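Local coordinates for protein trichosurin (Trichosurus vulpecula, PDB 2RA6) that probably binds and carries small hydrophobic molecules as a homodimeric milk whey lipocalin, and holds 4-ethylphenol in a pocket of its barrel, at residues Ser103-Lys111 / Ile139-Phe147. The protein carries 1 engineered substitution. Numbering follows the deposited sequence.
Sequences SSKPNEYAK and IKKRFEEDF
Tyr109, the first residue of strand 109-118, meets Ile139 and Arg142 of the helix, and its side chain can be followed outward from CB. The CB bond points toward the helix, and CG, between the backbone N and the carbonyl carbon, comes under Ile139 CG2. Near the base of the ring, Tyr109 CD2 is 3.8 Å from Ile139 CD1. Ile139 CG2 lies over one face of the Tyr109 ring in a CH-pi contact, offset toward its rim, 4.3 Å from the centroid and 18° off the normal; Ser103 OG sits over the centre of the opposite face. Farther out, Arg142 NH2 approaches CE2, CZ and OH obliquely, with guanidinium and ring planes 56° apart. Tyr109 OH is 2.9 Å from Arg142 NH2, but the angle is too poor for a hydrogen bond. Tyr109 OH and Ser104 OG share a hydrogen bond of 3.0 Å in which either may be the donor. Ser104 OG also accepts a weak, bent one from Arg142 NH1 (3.5 Å) at the guanidinium edge. Two residues along the strand, Lys111 CG is 4.0 Å from Phe143 CE1, at the ring edge, and the extended chain beyond it carries CD and CE past the same ring. This is the lipocalin helix lying against the barrel wall: strand 109-111 and helix 139-147 run nearly parallel (6°), while Phe143 also touches Val32 of strand 29-35 and Leu128 of strand 121-130.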
ATOM      1  N   SER B 103       2.665 -12.009  -8.225  1.00 18.25           N
ATOM      2  CA  SER B 103       3.529 -12.812  -9.095  1.00 18.43           C
ATOM      3  C   SER B 103       2.778 -13.404 -10.273  1.00 21.17           C
ATOM      4  O   SER B 103       1.776 -14.089 -10.096  1.00 22.50           O
ATOM      5  CB  SER B 103       4.215 -13.962  -8.355  1.00 19.47           C
ATOM      6  OG  SER B 103       5.051 -14.676  -9.272  1.00 18.21           O
ATOM      7  N   SER B 104       3.287 -13.138 -11.469  1.00 22.51           N
ATOM      8  CA  SER B 104       2.694 -13.657 -12.690  1.00 26.26           C
ATOM      9  C   SER B 104       3.251 -15.058 -12.936  1.00 26.72           C
ATOM     10  O   SER B 104       2.702 -15.826 -13.726  1.00 28.06           O
ATOM     11  CB  SER B 104       3.024 -12.740 -13.872  1.00 26.74           C
ATOM     12  OG  SER B 104       4.422 -12.631 -14.084  1.00 31.73           O
ATOM     13  N   LYS B 105       4.345 -15.375 -12.253  1.00 27.35           N
ATOM     14  CA  LYS B 105       4.998 -16.678 -12.354  1.00 27.58           C
ATOM     15  C   LYS B 105       5.378 -17.108 -10.939  1.00 26.88           C
ATOM     16  O   LYS B 105       6.546 -17.057 -10.553  1.00 24.37           O
ATOM     17  CB  LYS B 105       6.242 -16.580 -13.242  1.00 29.30           C
ATOM     18  CG  LYS B 105       5.917 -16.360 -14.712  1.00 32.00           C
ATOM     19  CD  LYS B 105       7.173 -16.295 -15.568  1.00 34.85           C
ATOM     20  CE  LYS B 105       7.892 -14.969 -15.401  1.00 36.41           C
ATOM     21  NZ  LYS B 105       7.057 -13.832 -15.883  1.00 37.34           N
ATOM     22  N   PRO B 106       4.383 -17.552 -10.155  1.00 27.02           N
ATOM     23  CA  PRO B 106       4.529 -17.998  -8.764  1.00 26.32           C
ATOM     24  C   PRO B 106       5.606 -19.027  -8.451  1.00 26.11           C
ATOM     25  O   PRO B 106       6.105 -19.077  -7.326  1.00 25.53           O
ATOM     26  CB  PRO B 106       3.125 -18.491  -8.410  1.00 27.24           C
ATOM     27  CG  PRO B 106       2.592 -18.960  -9.725  1.00 28.37           C
ATOM     28  CD  PRO B 106       3.033 -17.862 -10.658  1.00 27.76           C
ATOM     29  N   ASN B 107       5.971 -19.840  -9.437  1.00 27.01           N
ATOM     30  CA  ASN B 107       6.993 -20.860  -9.227  1.00 28.08           C
ATOM     31  C   ASN B 107       8.378 -20.341  -9.595  1.00 26.79           C
ATOM     32  O   ASN B 107       9.387 -20.991  -9.316  1.00 27.77           O
ATOM     33  CB  ASN B 107       6.683 -22.101 -10.067  1.00 31.78           C
ATOM     34  CG  ASN B 107       7.478 -23.316  -9.627  1.00 35.48           C
ATOM     35  OD1 ASN B 107       7.596 -24.296 -10.363  1.00 38.57           O
ATOM     36  ND2 ASN B 107       8.019 -23.264  -8.412  1.00 36.54           N
ATOM     37  N   GLU B 108       8.421 -19.172 -10.225  1.00 24.21           N
ATOM     38  CA  GLU B 108       9.686 -18.578 -10.638  1.00 21.02           C
ATOM     39  C   GLU B 108      10.131 -17.426  -9.738  1.00 18.25           C
ATOM     40  O   GLU B 108      11.313 -17.307  -9.420  1.00 17.44           O
ATOM     41  CB  GLU B 108       9.594 -18.085 -12.088  1.00 23.16           C
ATOM     42  CG  GLU B 108       9.612 -19.192 -13.142  1.00 26.68           C
ATOM     43  CD  GLU B 108       9.641 -18.646 -14.563  1.00 29.29           C
ATOM     44  OE1 GLU B 108      10.327 -17.627 -14.796  1.00 31.36           O
ATOM     45  OE2 GLU B 108       8.995 -19.240 -15.453  1.00 30.57           O
ATOM     46  N   TYR B 109       9.190 -16.580  -9.329  1.00 17.01           N
ATOM     47  CA  TYR B 109       9.527 -15.446  -8.476  1.00 15.45           C
ATOM     48  C   TYR B 109       8.361 -15.035  -7.597  1.00 15.03           C
ATOM     49  O   TYR B 109       7.226 -15.443  -7.819  1.00 14.53           O
ATOM     50  CB  TYR B 109       9.953 -14.243  -9.331  1.00 15.17           C
ATOM     51  CG  TYR B 109       8.812 -13.468  -9.975  1.00 16.64           C
ATOM     52  CD1 TYR B 109       8.189 -12.410  -9.304  1.00 16.87           C
ATOM     53  CD2 TYR B 109       8.354 -13.791 -11.248  1.00 17.23           C
ATOM     54  CE1 TYR B 109       7.141 -11.696  -9.886  1.00 18.69           C
ATOM     55  CE2 TYR B 109       7.305 -13.082 -11.839  1.00 18.84           C
ATOM     56  CZ  TYR B 109       6.702 -12.040 -11.156  1.00 18.83           C
ATOM     57  OH  TYR B 109       5.655 -11.344 -11.729  1.00 21.95           O
ATOM     58  N   ALA B 110       8.664 -14.222  -6.592  1.00 14.02           N
ATOM     59  CA  ALA B 110       7.653 -13.702  -5.692  1.00 13.15           C
ATOM     60  C   ALA B 110       7.971 -12.234  -5.459  1.00 13.19           C
ATOM     61  O   ALA B 110       9.131 -11.858  -5.256  1.00 14.55           O
ATOM     62  CB  ALA B 110       7.674 -14.453  -4.368  1.00 14.56           C
ATOM     63  N   LYS B 111       6.937 -11.405  -5.513  1.00 12.15           N
ATOM     64  CA  LYS B 111       7.093  -9.980  -5.268  1.00 11.58           C
ATOM     65  C   LYS B 111       6.296  -9.650  -4.016  1.00 12.18           C
ATOM     66  O   LYS B 111       5.120  -9.997  -3.904  1.00 13.51           O
ATOM     67  CB  LYS B 111       6.553  -9.182  -6.455  1.00 15.32           C
ATOM     68  CG  LYS B 111       6.609  -7.676  -6.280  1.00 20.15           C
ATOM     69  CD  LYS B 111       5.991  -6.980  -7.488  1.00 23.48           C
ATOM     70  CE  LYS B 111       5.959  -5.475  -7.311  1.00 27.25           C
ATOM     71  NZ  LYS B 111       5.336  -4.817  -8.495  1.00 29.07           N
ATOM     72  N   ILE B 139      12.491 -10.168 -15.787  1.00 16.39           N
ATOM     73  CA  ILE B 139      11.767 -10.036 -14.525  1.00 16.11           C
ATOM     74  C   ILE B 139      12.310  -8.877 -13.700  1.00 15.51           C
ATOM     75  O   ILE B 139      11.536  -8.076 -13.163  1.00 14.59           O
ATOM     76  CB  ILE B 139      11.844 -11.341 -13.701  1.00 16.99           C
ATOM     77  CG1 ILE B 139      11.039 -12.437 -14.407  1.00 19.39           C
ATOM     78  CG2 ILE B 139      11.289 -11.118 -12.294  1.00 19.17           C
ATOM     79  CD1 ILE B 139      11.162 -13.801 -13.760  1.00 20.67           C
ATOM     80  N   LYS B 140      13.630  -8.773 -13.604  1.00 14.50           N
ATOM     81  CA  LYS B 140      14.220  -7.685 -12.829  1.00 14.53           C
ATOM     82  C   LYS B 140      13.912  -6.325 -13.450  1.00 15.90           C
ATOM     83  O   LYS B 140      13.622  -5.364 -12.733  1.00 15.70           O
ATOM     84  CB  LYS B 140      15.735  -7.884 -12.673  1.00 15.56           C
ATOM     85  CG  LYS B 140      16.076  -9.094 -11.814  1.00 13.56           C
ATOM     86  CD  LYS B 140      17.526  -9.106 -11.333  1.00 18.45           C
ATOM     87  CE  LYS B 140      18.510  -9.282 -12.465  1.00 21.12           C
ATOM     88  NZ  LYS B 140      19.891  -9.445 -11.922  1.00 19.08           N
ATOM     89  N   LYS B 141      13.953  -6.253 -14.778  1.00 15.84           N
ATOM     90  CA  LYS B 141      13.672  -5.005 -15.487  1.00 16.46           C
ATOM     91  C   LYS B 141      12.260  -4.507 -15.203  1.00 16.41           C
ATOM     92  O   LYS B 141      12.051  -3.320 -14.941  1.00 16.52           O
ATOM     93  CB  LYS B 141      13.847  -5.198 -16.997  1.00 18.95           C
ATOM     94  CG  LYS B 141      13.585  -3.938 -17.815  1.00 21.30           C
ATOM     95  CD  LYS B 141      13.666  -4.222 -19.310  1.00 25.58           C
ATOM     96  CE  LYS B 141      13.431  -2.963 -20.126  1.00 27.02           C
ATOM     97  NZ  LYS B 141      14.494  -1.953 -19.880  1.00 28.97           N
ATOM     98  N   ARG B 142      11.293  -5.413 -15.264  1.00 15.16           N
ATOM     99  CA  ARG B 142       9.900  -5.052 -15.018  1.00 16.83           C
ATOM    100  C   ARG B 142       9.714  -4.574 -13.576  1.00 16.01           C
ATOM    101  O   ARG B 142       9.054  -3.565 -13.330  1.00 15.95           O
ATOM    102  CB  ARG B 142       8.998  -6.253 -15.313  1.00 20.12           C
ATOM    103  CG  ARG B 142       7.508  -5.978 -15.183  1.00 25.42           C
ATOM    104  CD  ARG B 142       6.696  -7.215 -15.557  1.00 29.88           C
ATOM    105  NE  ARG B 142       7.111  -8.385 -14.787  1.00 34.18           N
ATOM    106  CZ  ARG B 142       6.557  -9.590 -14.887  1.00 35.88           C
ATOM    107  NH1 ARG B 142       5.554  -9.799 -15.729  1.00 37.79           N
ATOM    108  NH2 ARG B 142       7.011 -10.591 -14.145  1.00 35.28           N
ATOM    109  N   PHE B 143      10.315  -5.293 -12.633  1.00 14.94           N
ATOM    110  CA  PHE B 143      10.221  -4.939 -11.220  1.00 14.87           C
ATOM    111  C   PHE B 143      10.794  -3.547 -10.992  1.00 14.71           C
ATOM    112  O   PHE B 143      10.178  -2.696 -10.342  1.00 16.32           O
ATOM    113  CB  PHE B 143      11.009  -5.950 -10.383  1.00 14.60           C
ATOM    114  CG  PHE B 143      11.071  -5.624  -8.911  1.00 15.53           C
ATOM    115  CD1 PHE B 143      10.016  -5.943  -8.063  1.00 15.73           C
ATOM    116  CD2 PHE B 143      12.212  -5.042  -8.369  1.00 15.80           C
ATOM    117  CE1 PHE B 143      10.102  -5.688  -6.685  1.00 14.48           C
ATOM    118  CE2 PHE B 143      12.311  -4.782  -7.003  1.00 14.82           C
ATOM    119  CZ  PHE B 143      11.258  -5.105  -6.161  1.00 13.03           C
ATOM    120  N   GLU B 144      11.986  -3.320 -11.531  1.00 15.13           N
ATOM    121  CA  GLU B 144      12.665  -2.037 -11.380  1.00 16.11           C
ATOM    122  C   GLU B 144      11.927  -0.881 -12.049  1.00 16.92           C
ATOM    123  O   GLU B 144      11.831   0.206 -11.478  1.00 17.00           O
ATOM    124  CB  GLU B 144      14.098  -2.165 -11.904  1.00 17.35           C
ATOM    125  CG  GLU B 144      14.990  -2.914 -10.918  1.00 21.24           C
ATOM    126  CD  GLU B 144      16.239  -3.497 -11.544  1.00 23.98           C
ATOM    127  OE1 GLU B 144      16.781  -2.885 -12.486  1.00 26.34           O
ATOM    128  OE2 GLU B 144      16.688  -4.568 -11.072  1.00 25.17           O
ATOM    129  N   GLU B 145      11.394  -1.112 -13.245  1.00 18.03           N
ATOM    130  CA  GLU B 145      10.664  -0.067 -13.949  1.00 19.17           C
ATOM    131  C   GLU B 145       9.357   0.251 -13.230  1.00 19.51           C
ATOM    132  O   GLU B 145       8.953   1.413 -13.156  1.00 18.74           O
ATOM    133  CB  GLU B 145      10.378  -0.485 -15.393  1.00 22.47           C
ATOM    134  CG  GLU B 145      11.632  -0.722 -16.209  1.00 26.94           C
ATOM    135  CD  GLU B 145      11.335  -0.962 -17.673  1.00 30.36           C
ATOM    136  OE1 GLU B 145      10.389  -1.722 -17.970  1.00 34.70           O
ATOM    137  OE2 GLU B 145      12.055  -0.399 -18.522  1.00 34.23           O
ATOM    138  N   ASP B 146       8.695  -0.770 -12.696  1.00 18.14           N
ATOM    139  CA  ASP B 146       7.443  -0.531 -11.985  1.00 20.02           C
ATOM    140  C   ASP B 146       7.704   0.341 -10.769  1.00 18.90           C
ATOM    141  O   ASP B 146       6.881   1.185 -10.408  1.00 18.57           O
ATOM    142  CB  ASP B 146       6.795  -1.841 -11.543  1.00 23.74           C
ATOM    143  CG  ASP B 146       6.186  -2.602 -12.698  1.00 27.68           C
ATOM    144  OD1 ASP B 146       5.818  -1.956 -13.704  1.00 32.38           O
ATOM    145  OD2 ASP B 146       6.061  -3.836 -12.595  1.00 32.61           O
ATOM    146  N   PHE B 147       8.854   0.134 -10.140  1.00 17.98           N
ATOM    147  CA  PHE B 147       9.224   0.922  -8.975  1.00 19.67           C
ATOM    148  C   PHE B 147       9.496   2.367  -9.393  1.00 19.96           C
ATOM    149  O   PHE B 147       8.937   3.305  -8.819  1.00 19.21           O
ATOM    150  CB  PHE B 147      10.468   0.327  -8.310  1.00 19.56           C
ATOM    151  CG  PHE B 147      10.927   1.086  -7.098  1.00 21.99           C
ATOM    152  CD1 PHE B 147      10.179   1.075  -5.926  1.00 23.90           C
ATOM    153  CD2 PHE B 147      12.106   1.820  -7.133  1.00 24.35           C
ATOM    154  CE1 PHE B 147      10.602   1.789  -4.800  1.00 25.77           C
ATOM    155  CE2 PHE B 147      12.539   2.536  -6.018  1.00 25.50           C
ATOM    156  CZ  PHE B 147      11.782   2.518  -4.851  1.00 24.44           C
TER